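Local atomic coordinates of alkylhalidase CmlS (Streptomyces venezuelae, PDB entry 3I3L), a protein that is a flavin-dependent halogenase of chloramphenicol biosynthesis that holds its FAD through a covalent flavin-aspartate bond. Residues Tyr60-Glu64 against Val208-Phe212; Gln124-Glu129 against Ile239-Leu245. All blocks are in the same frame, centred on the assembly; numbering follows the deposited sequence.

Interaction 1: residues Tyr60-Glu64 against Val208-Phe212; sequences YRVGE and VWSYF. With FAD (flavin-adenine dinucleotide), chain B.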
loop_
_atom_site.group_PDB
_atom_site.type_symbol
_atom_site.label_atom_id
_atom_site.label_comp_id
_atom_site.label_asym_id
_atom_site.label_seq_id
_atom_site.Cartn_x
_atom_site.Cartn_y
_atom_site.Cartn_z
ATOM N N TYR A 60 -10.446 9.493 18.220
ATOM C CA TYR A 60 -9.469 10.207 17.375
ATOM C C TYR A 60 -8.379 9.270 16.854
ATOM O O TYR A 60 -7.890 8.435 17.583
ATOM C CB TYR A 60 -8.826 11.431 18.096
ATOM C CG TYR A 60 -7.726 11.991 17.223
ATOM C CD1 TYR A 60 -7.995 12.974 16.267
ATOM C CD2 TYR A 60 -6.435 11.444 17.277
ATOM C CE1 TYR A 60 -7.008 13.408 15.396
ATOM C CE2 TYR A 60 -5.424 11.857 16.390
ATOM C CZ TYR A 60 -5.718 12.848 15.471
ATOM O OH TYR A 60 -4.734 13.236 14.606
ATOM N N ARG A 61 -7.993 9.438 15.586
ATOM C CA ARG A 61 -6.968 8.605 14.972
ATOM C C ARG A 61 -6.311 9.349 13.792
ATOM O O ARG A 61 -6.968 9.955 12.980
ATOM C CB ARG A 61 -7.590 7.300 14.500
ATOM C CG ARG A 61 -6.650 6.274 13.949
ATOM C CD ARG A 61 -5.938 5.618 15.092
ATOM N NE ARG A 61 -5.127 4.455 14.684
ATOM C CZ ARG A 61 -4.038 4.489 13.903
ATOM N NH1 ARG A 61 -3.573 5.631 13.393
ATOM N NH2 ARG A 61 -3.374 3.372 13.677
ATOM N N VAL A 62 -4.995 9.314 13.751
ATOM C CA VAL A 62 -4.239 9.912 12.691
ATOM C C VAL A 62 -4.220 8.887 11.560
ATOM O O VAL A 62 -4.452 7.691 11.809
ATOM C CB VAL A 62 -2.778 10.232 13.167
ATOM C CG1 VAL A 62 -1.949 8.936 13.285
ATOM C CG2 VAL A 62 -2.123 11.268 12.229
ATOM N N GLY A 63 -3.987 9.360 10.333
ATOM C CA GLY A 63 -3.858 8.469 9.138
ATOM C C GLY A 63 -5.002 8.750 8.204
ATOM O O GLY A 63 -5.877 7.929 8.066
ATOM N N GLU A 64 -4.983 9.915 7.587
ATOM C CA GLU A 64 -6.184 10.526 7.060
ATOM C C GLU A 64 -6.354 10.513 5.540
ATOM O O GLU A 64 -7.447 10.855 5.031
ATOM C CB GLU A 64 -6.257 11.945 7.589
ATOM C CG GLU A 64 -6.378 11.934 9.128
ATOM C CD GLU A 64 -5.856 13.198 9.768
ATOM O OE1 GLU A 64 -4.724 13.640 9.426
ATOM O OE2 GLU A 64 -6.582 13.732 10.643
ATOM N N VAL A 208 5.008 14.008 14.692
ATOM C CA VAL A 208 4.577 15.106 15.543
ATOM C C VAL A 208 3.701 16.025 14.695
ATOM O O VAL A 208 4.140 16.520 13.658
ATOM C CB VAL A 208 5.815 15.911 16.047
ATOM C CG1 VAL A 208 5.401 17.025 16.975
ATOM C CG2 VAL A 208 6.808 14.969 16.751
ATOM N N TRP A 209 2.448 16.190 15.084
ATOM C CA TRP A 209 1.478 16.799 14.183
ATOM C C TRP A 209 0.404 17.558 14.876
ATOM O O TRP A 209 0.170 17.346 16.060
ATOM C CB TRP A 209 0.806 15.726 13.292
ATOM C CG TRP A 209 -0.153 14.779 13.979
ATOM C CD1 TRP A 209 -1.504 14.880 14.024
ATOM C CD2 TRP A 209 0.178 13.586 14.696
ATOM N NE1 TRP A 209 -2.049 13.830 14.726
ATOM C CE2 TRP A 209 -1.032 13.002 15.119
ATOM C CE3 TRP A 209 1.385 12.956 15.025
ATOM C CZ2 TRP A 209 -1.075 11.819 15.873
ATOM C CZ3 TRP A 209 1.347 11.766 15.767
ATOM C CH2 TRP A 209 0.131 11.233 16.211
ATOM N N SER A 210 -0.279 18.402 14.111
ATOM C CA SER A 210 -1.364 19.228 14.616
ATOM C C SER A 210 -2.243 19.672 13.449
ATOM O O SER A 210 -2.030 19.217 12.308
ATOM C CB SER A 210 -0.796 20.440 15.373
ATOM O OG SER A 210 -1.788 21.154 16.127
ATOM N N TYR A 211 -3.219 20.556 13.714
ATOM C CA TYR A 211 -4.147 21.025 12.692
ATOM C C TYR A 211 -4.138 22.543 12.585
ATOM O O TYR A 211 -3.856 23.237 13.546
ATOM C CB TYR A 211 -5.550 20.462 12.954
ATOM C CG TYR A 211 -5.570 18.932 12.891
ATOM C CD1 TYR A 211 -5.954 18.271 11.752
ATOM C CD2 TYR A 211 -5.158 18.166 13.968
ATOM C CE1 TYR A 211 -5.944 16.891 11.697
ATOM C CE2 TYR A 211 -5.141 16.804 13.913
ATOM C CZ TYR A 211 -5.553 16.174 12.757
ATOM O OH TYR A 211 -5.526 14.795 12.653
ATOM N N PHE A 212 -4.428 23.039 11.389
ATOM C CA PHE A 212 -4.471 24.450 11.096
ATOM C C PHE A 212 -5.758 24.805 10.379
ATOM O O PHE A 212 -6.262 24.020 9.589
ATOM C CB PHE A 212 -3.274 24.894 10.250
ATOM C CG PHE A 212 -1.961 24.864 10.995
ATOM C CD1 PHE A 212 -1.476 26.012 11.628
ATOM C CD2 PHE A 212 -1.191 23.687 11.052
ATOM C CE1 PHE A 212 -0.228 25.995 12.341
ATOM C CE2 PHE A 212 0.036 23.663 11.766
ATOM C CZ PHE A 212 0.516 24.820 12.403
HETATM P PA FAD B . -5.995 0.877 13.559
HETATM O O1A FAD B . -4.963 1.217 14.610
HETATM O O2A FAD B . -6.494 2.005 12.726
HETATM O O5B FAD B . -7.253 0.156 14.311
HETATM C C5B FAD B . -7.027 -0.839 15.289
HETATM C C4B FAD B . -8.127 -0.833 16.375
HETATM O O4B FAD B . -7.865 -1.945 17.263
HETATM C C3B FAD B . -8.110 0.414 17.226
HETATM O O3B FAD B . -9.338 1.069 17.126
HETATM C C2B FAD B . -7.885 -0.090 18.660
HETATM O O2B FAD B . -8.739 0.547 19.559
HETATM C C1B FAD B . -8.208 -1.573 18.577
HETATM N N9A FAD B . -7.516 -2.472 19.482
HETATM C C8A FAD B . -6.183 -2.500 19.768
HETATM N N7A FAD B . -5.947 -3.513 20.629
HETATM C C5A FAD B . -7.125 -4.086 20.969
HETATM C C6A FAD B . -7.441 -5.134 21.815
HETATM N N6A FAD B . -6.500 -5.782 22.477
HETATM N N1A FAD B . -8.752 -5.516 21.900
HETATM C C2A FAD B . -9.744 -4.865 21.208
HETATM N N3A FAD B . -9.413 -3.844 20.371
HETATM C C4A FAD B . -8.124 -3.457 20.247
HETATM N N1 FAD B . -2.531 5.628 6.503
HETATM C C2 FAD B . -3.138 6.087 5.347
HETATM O O2 FAD B . -3.777 5.280 4.684
HETATM N N3 FAD B . -3.012 7.389 4.941
HETATM C C4 FAD B . -2.278 8.282 5.677
HETATM O O4 FAD B . -2.198 9.491 5.288
HETATM C C4X FAD B . -1.634 7.824 6.828
HETATM N N5 FAD B . -0.908 8.693 7.595
HETATM C C5X FAD B . -0.366 8.257 8.782
HETATM C C6 FAD B . 0.391 9.136 9.570
HETATM C C7 FAD B . 0.996 8.674 10.714
HETATM C C7M FAD B . 1.800 9.600 11.595
HETATM C C8 FAD B . 0.791 7.349 11.087
HETATM C C8M FAD B . 1.337 6.835 12.359
HETATM C C9 FAD B . 0.077 6.447 10.291
HETATM C C9A FAD B . -0.503 6.941 9.133
HETATM N N10 FAD B . -1.250 6.066 8.397
HETATM C C10 FAD B . -1.773 6.478 7.230
HETATM C "C1'" FAD B . -1.207 4.639 8.827
HETATM C "C2'" FAD B . -2.607 4.133 9.082
HETATM O "O2'" FAD B . -3.230 5.021 9.919
HETATM C "C3'" FAD B . -2.701 2.727 9.613
HETATM O "O3'" FAD B . -2.108 1.840 8.689
HETATM C "C4'" FAD B . -4.196 2.300 9.789
HETATM O "O4'" FAD B . -4.822 3.012 10.820
HETATM C "C5'" FAD B . -4.263 0.827 10.169
HETATM O "O5'" FAD B . -5.594 0.407 10.259
HETATM P P FAD B . -5.858 -0.810 11.231
HETATM O O1P FAD B . -4.828 -1.889 10.976
HETATM O O2P FAD B . -7.335 -1.185 11.185
HETATM O O3P FAD B . -5.410 -0.303 12.701
#
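Three hydrogen bonds run in series from Trp209 through Tyr60 and Tyr211 to Glu64, each crossing between the FAD-binding loop and strand 203-213. The indole N-H of Trp209 donates a hydrogen bond to the Tyr60 hydroxyl, NE1 to OH 2.8 Å, close to the ring plane and fairly straight at 158°. Tyr60 OH in turn donates to Tyr211 OH at 2.6 Å, the two phenols coming from opposite directions and meeting at their edges. Tyr211 OH then donates to Glu64 OE2 at 2.5 Å, on the syn side but tilted out of the carboxylate plane, which stands 81° from the phenol ring. Each phenol oxygen both accepts and donates. The other carboxylate oxygen, OE1, is hydrogen-bonded to Ser247 OG.

Apolar contact comes from Val62, whose CG2 sits over one face of the indole, 3.5 Å from CE2 of Trp209, as a CH-pi contact. With CG1 between backbone N and carbonyl carbon (chi1 74°), its other methyl turns to the flavin, CG1 lying 3.9 Å from C8 of FAD.

Arg61 binds the cofactor's phosphate oxygen O1A through NE and NH2. Held at one oxygen by Tyr211 and at the other by Ser247, the buried Glu64 carboxylate is fixed in its rotation.

Interaction 2: residues Gln124-Glu129 against Ile239-Leu245; sequences QVKREE and IPIKDDL. With FAD (flavin-adenine dinucleotide), chain B.
A single water takes the place of a direct hydrogen bond between Gln124-Glu129 and Ile239-Leu245: it donates both to O of Gln124, at 2.8 Å, and to O of Ile241, at 2.7 Å, joining two backbones that are otherwise in contact only by packing.

Close to this bridge, the aliphatic part of Gln124 lies against the end of strand 234-240. Its CB and CG both approach the carbonyl of Pro240, CB standing 3.1 Å from O of Pro240. The bend at chi2 (-80°) carries the terminal amide across the CG2 methyl of Ile239, the two side chains crossing at about a right angle.

Farther out the contact is looser. CG2 of Ile241 comes within 3.8 Å of the carbonyl O of Val125, while CD1 of Ile241 touches CE of Lys126 at 4.1 Å. The lysine tip then passes close to the methyl CD1 of Leu245. Lys126 and Lys242 bring their ammonium groups near each other, NZ to NZ 4.4 Å, a like-charge approach that Glu129 may ease, since its OE1 lies 4.3 Å from NZ of Lys242, too far for a salt bridge.

In the first segment, Lys126 occupies the N-cap position of helix 127-140. The next residue, Arg127, turns to the opposite side and reaches FAD: NH2 hydrogen-bonds the phosphate oxygen O2A in the guanidinium plane at 2.9 Å, and both terminal nitrogens hydrogen-bond the ribityl oxygen O4'. Asp131 holds NE in a salt bridge, positioning the guanidinium. On the other segment, Ile241 N hydrogen-bonds Leu245 O and closes the beta-hairpin between strands 234-240 and 245-253, so this hairpin turn packs beside a helix start that supplies an arginine to the flavin site.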
loop_
_atom_site.group_PDB
_atom_site.type_symbol
_atom_site.label_atom_id
_atom_site.label_comp_id
_atom_site.label_asym_id
_atom_site.label_seq_id
_atom_site.Cartn_x
_atom_site.Cartn_y
_atom_site.Cartn_z
ATOM N N GLN A 124 -9.984 12.444 1.602
ATOM C CA GLN A 124 -9.306 12.680 2.855
ATOM C C GLN A 124 -10.403 12.602 3.939
ATOM O O GLN A 124 -11.525 13.019 3.678
ATOM C CB GLN A 124 -8.677 14.077 2.858
ATOM C CG GLN A 124 -8.086 14.539 1.496
ATOM C CD GLN A 124 -6.712 13.944 1.267
ATOM O OE1 GLN A 124 -5.919 14.463 0.480
ATOM N NE2 GLN A 124 -6.394 12.887 1.991
ATOM N N VAL A 125 -10.096 12.033 5.119
ATOM C CA VAL A 125 -11.117 11.866 6.135
ATOM C C VAL A 125 -10.640 12.226 7.521
ATOM O O VAL A 125 -9.447 12.237 7.818
ATOM C CB VAL A 125 -11.715 10.415 6.181
ATOM C CG1 VAL A 125 -12.135 9.944 4.741
ATOM C CG2 VAL A 125 -10.670 9.439 6.758
ATOM N N LYS A 126 -11.608 12.488 8.383
ATOM C CA LYS A 126 -11.407 12.508 9.790
ATOM C C LYS A 126 -11.647 11.076 10.250
ATOM O O LYS A 126 -12.769 10.544 10.108
ATOM C CB LYS A 126 -12.390 13.509 10.401
ATOM C CG LYS A 126 -12.236 13.732 11.865
ATOM C CD LYS A 126 -12.950 15.058 12.296
ATOM C CE LYS A 126 -11.909 16.179 12.510
ATOM N NZ LYS A 126 -12.549 17.473 12.950
ATOM N N ARG A 127 -10.586 10.419 10.720
ATOM C CA ARG A 127 -10.603 8.970 10.966
ATOM C C ARG A 127 -11.626 8.537 12.033
ATOM O O ARG A 127 -12.211 7.438 11.928
ATOM C CB ARG A 127 -9.217 8.441 11.354
ATOM C CG ARG A 127 -8.264 8.221 10.175
ATOM C CD ARG A 127 -8.723 7.052 9.227
ATOM N NE ARG A 127 -8.821 5.817 10.002
ATOM C CZ ARG A 127 -7.762 5.064 10.341
ATOM N NH1 ARG A 127 -6.516 5.434 9.959
ATOM N NH2 ARG A 127 -7.940 3.974 11.100
ATOM N N GLU A 128 -11.837 9.375 13.047
ATOM C CA GLU A 128 -12.844 9.094 14.071
ATOM C C GLU A 128 -14.236 8.927 13.422
ATOM O O GLU A 128 -15.040 8.116 13.866
ATOM C CB GLU A 128 -12.844 10.189 15.147
ATOM C CG GLU A 128 -13.211 11.565 14.635
ATOM C CD GLU A 128 -12.621 12.693 15.507
ATOM O OE1 GLU A 128 -13.344 13.202 16.394
ATOM O OE2 GLU A 128 -11.455 13.095 15.312
ATOM N N GLU A 129 -14.480 9.648 12.327
ATOM C CA GLU A 129 -15.787 9.597 11.672
ATOM C C GLU A 129 -15.860 8.488 10.659
ATOM O O GLU A 129 -16.801 7.706 10.649
ATOM C CB GLU A 129 -16.144 10.964 11.038
ATOM C CG GLU A 129 -16.367 12.057 12.072
ATOM C CD GLU A 129 -16.576 13.461 11.450
ATOM O OE1 GLU A 129 -16.368 13.691 10.224
ATOM O OE2 GLU A 129 -16.923 14.364 12.226
ATOM N N ILE A 239 -2.396 17.675 4.714
ATOM C CA ILE A 239 -3.613 17.024 4.193
ATOM C C ILE A 239 -4.879 17.893 4.452
ATOM O O ILE A 239 -5.192 18.231 5.602
ATOM C CB ILE A 239 -3.865 15.668 4.854
ATOM C CG1 ILE A 239 -2.638 14.743 4.774
ATOM C CG2 ILE A 239 -5.150 14.988 4.295
ATOM C CD1 ILE A 239 -2.056 14.724 3.397
ATOM N N PRO A 240 -5.601 18.257 3.373
ATOM C CA PRO A 240 -6.864 18.959 3.621
ATOM C C PRO A 240 -7.945 17.951 4.015
ATOM O O PRO A 240 -8.329 17.154 3.210
ATOM C CB PRO A 240 -7.197 19.598 2.268
ATOM C CG PRO A 240 -6.321 18.828 1.206
ATOM C CD PRO A 240 -5.374 17.928 1.949
ATOM N N ILE A 241 -8.387 17.959 5.248
ATOM C CA ILE A 241 -9.445 17.081 5.652
ATOM C C ILE A 241 -10.808 17.804 5.708
ATOM O O ILE A 241 -11.840 17.178 5.943
ATOM C CB ILE A 241 -9.168 16.403 6.999
ATOM C CG1 ILE A 241 -9.054 17.438 8.089
ATOM C CG2 ILE A 241 -7.887 15.531 6.927
ATOM C CD1 ILE A 241 -9.361 16.875 9.421
ATOM N N LYS A 242 -10.798 19.112 5.477
ATOM C CA LYS A 242 -12.043 19.859 5.275
ATOM C C LYS A 242 -11.813 20.989 4.298
ATOM O O LYS A 242 -10.709 21.107 3.738
ATOM C CB LYS A 242 -12.606 20.394 6.590
ATOM C CG LYS A 242 -13.602 19.481 7.205
ATOM C CD LYS A 242 -13.783 19.774 8.686
ATOM C CE LYS A 242 -14.755 18.759 9.331
ATOM N NZ LYS A 242 -14.419 17.331 8.976
ATOM N N ASP A 243 -12.851 21.811 4.105
ATOM C CA ASP A 243 -12.758 23.050 3.334
ATOM C C ASP A 243 -11.609 23.940 3.845
ATOM O O ASP A 243 -10.772 24.437 3.045
ATOM C CB ASP A 243 -14.091 23.821 3.406
ATOM C CG ASP A 243 -14.085 25.132 2.580
ATOM O OD1 ASP A 243 -13.705 25.115 1.379
ATOM O OD2 ASP A 243 -14.486 26.182 3.135
ATOM N N ASP A 244 -11.561 24.131 5.164
ATOM C CA ASP A 244 -10.564 25.029 5.740
ATOM C C ASP A 244 -9.690 24.356 6.825
ATOM O O ASP A 244 -9.150 25.040 7.713
ATOM C CB ASP A 244 -11.263 26.275 6.306
ATOM C CG ASP A 244 -12.068 25.973 7.581
ATOM O OD1 ASP A 244 -12.713 24.881 7.677
ATOM O OD2 ASP A 244 -12.024 26.820 8.506
ATOM N N LEU A 245 -9.553 23.028 6.749
ATOM C CA LEU A 245 -8.868 22.294 7.789
ATOM C C LEU A 245 -7.757 21.443 7.215
ATOM O O LEU A 245 -7.983 20.586 6.381
ATOM C CB LEU A 245 -9.843 21.428 8.573
ATOM C CG LEU A 245 -9.761 21.511 10.082
ATOM C CD1 LEU A 245 -10.218 20.203 10.700
ATOM C CD2 LEU A 245 -8.368 21.836 10.529
HETATM P PA FAD B . -5.995 0.877 13.559
HETATM O O1A FAD B . -4.963 1.217 14.610
HETATM O O2A FAD B . -6.494 2.005 12.726
HETATM O O5B FAD B . -7.253 0.156 14.311
HETATM C C5B FAD B . -7.027 -0.839 15.289
HETATM C C4B FAD B . -8.127 -0.833 16.375
HETATM O O4B FAD B . -7.865 -1.945 17.263
HETATM C C3B FAD B . -8.110 0.414 17.226
HETATM O O3B FAD B . -9.338 1.069 17.126
HETATM C C2B FAD B . -7.885 -0.090 18.660
HETATM O O2B FAD B . -8.739 0.547 19.559
HETATM C C1B FAD B . -8.208 -1.573 18.577
HETATM N N9A FAD B . -7.516 -2.472 19.482
HETATM C C8A FAD B . -6.183 -2.500 19.768
HETATM N N7A FAD B . -5.947 -3.513 20.629
HETATM C C5A FAD B . -7.125 -4.086 20.969
HETATM C C6A FAD B . -7.441 -5.134 21.815
HETATM N N6A FAD B . -6.500 -5.782 22.477
HETATM N N1A FAD B . -8.752 -5.516 21.900
HETATM C C2A FAD B . -9.744 -4.865 21.208
HETATM N N3A FAD B . -9.413 -3.844 20.371
HETATM C C4A FAD B . -8.124 -3.457 20.247
HETATM N N1 FAD B . -2.531 5.628 6.503
HETATM C C2 FAD B . -3.138 6.087 5.347
HETATM O O2 FAD B . -3.777 5.280 4.684
HETATM N N3 FAD B . -3.012 7.389 4.941
HETATM C C4 FAD B . -2.278 8.282 5.677
HETATM O O4 FAD B . -2.198 9.491 5.288
HETATM C C4X FAD B . -1.634 7.824 6.828
HETATM N N5 FAD B . -0.908 8.693 7.595
HETATM C C5X FAD B . -0.366 8.257 8.782
HETATM C C6 FAD B . 0.391 9.136 9.570
HETATM C C7 FAD B . 0.996 8.674 10.714
HETATM C C7M FAD B . 1.800 9.600 11.595
HETATM C C8 FAD B . 0.791 7.349 11.087
HETATM C C8M FAD B . 1.337 6.835 12.359
HETATM C C9 FAD B . 0.077 6.447 10.291
HETATM C C9A FAD B . -0.503 6.941 9.133
HETATM N N10 FAD B . -1.250 6.066 8.397
HETATM C C10 FAD B . -1.773 6.478 7.230
HETATM C "C1'" FAD B . -1.207 4.639 8.827
HETATM C "C2'" FAD B . -2.607 4.133 9.082
HETATM O "O2'" FAD B . -3.230 5.021 9.919
HETATM C "C3'" FAD B . -2.701 2.727 9.613
HETATM O "O3'" FAD B . -2.108 1.840 8.689
HETATM C "C4'" FAD B . -4.196 2.300 9.789
HETATM O "O4'" FAD B . -4.822 3.012 10.820
HETATM C "C5'" FAD B . -4.263 0.827 10.169
HETATM O "O5'" FAD B . -5.594 0.407 10.259
HETATM P P FAD B . -5.858 -0.810 11.231
HETATM O O1P FAD B . -4.828 -1.889 10.976
HETATM O O2P FAD B . -7.335 -1.185 11.185
HETATM O O3P FAD B . -5.410 -0.303 12.701
HETATM O O HOH W 1 -13.060 15.107 4.800
#

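From the N terminus, the chain leaves strand 48-52 and enters the loop holding Tyr60-Glu64, then reaches Gln124-Glu129 at the start of helix 127-140. It returns to the first loop when Val208-Phe212 on strand 203-213 closes interaction 1 across 143 residues, and Ile239-Leu245 closes interaction 2 with 109 residues between its segments. The segments alternate, so the two closures cross rather than nest. They also touch directly: Glu64 O and Gly63 O probably accept hydrogen bonds from Val125 N and Arg127 NH1, while Phe212 O packs on Leu245. Together they tie two FAD-contacting segments to two strands of the large mixed sheet, 203-213 and 234-240, that flank strand 245-253.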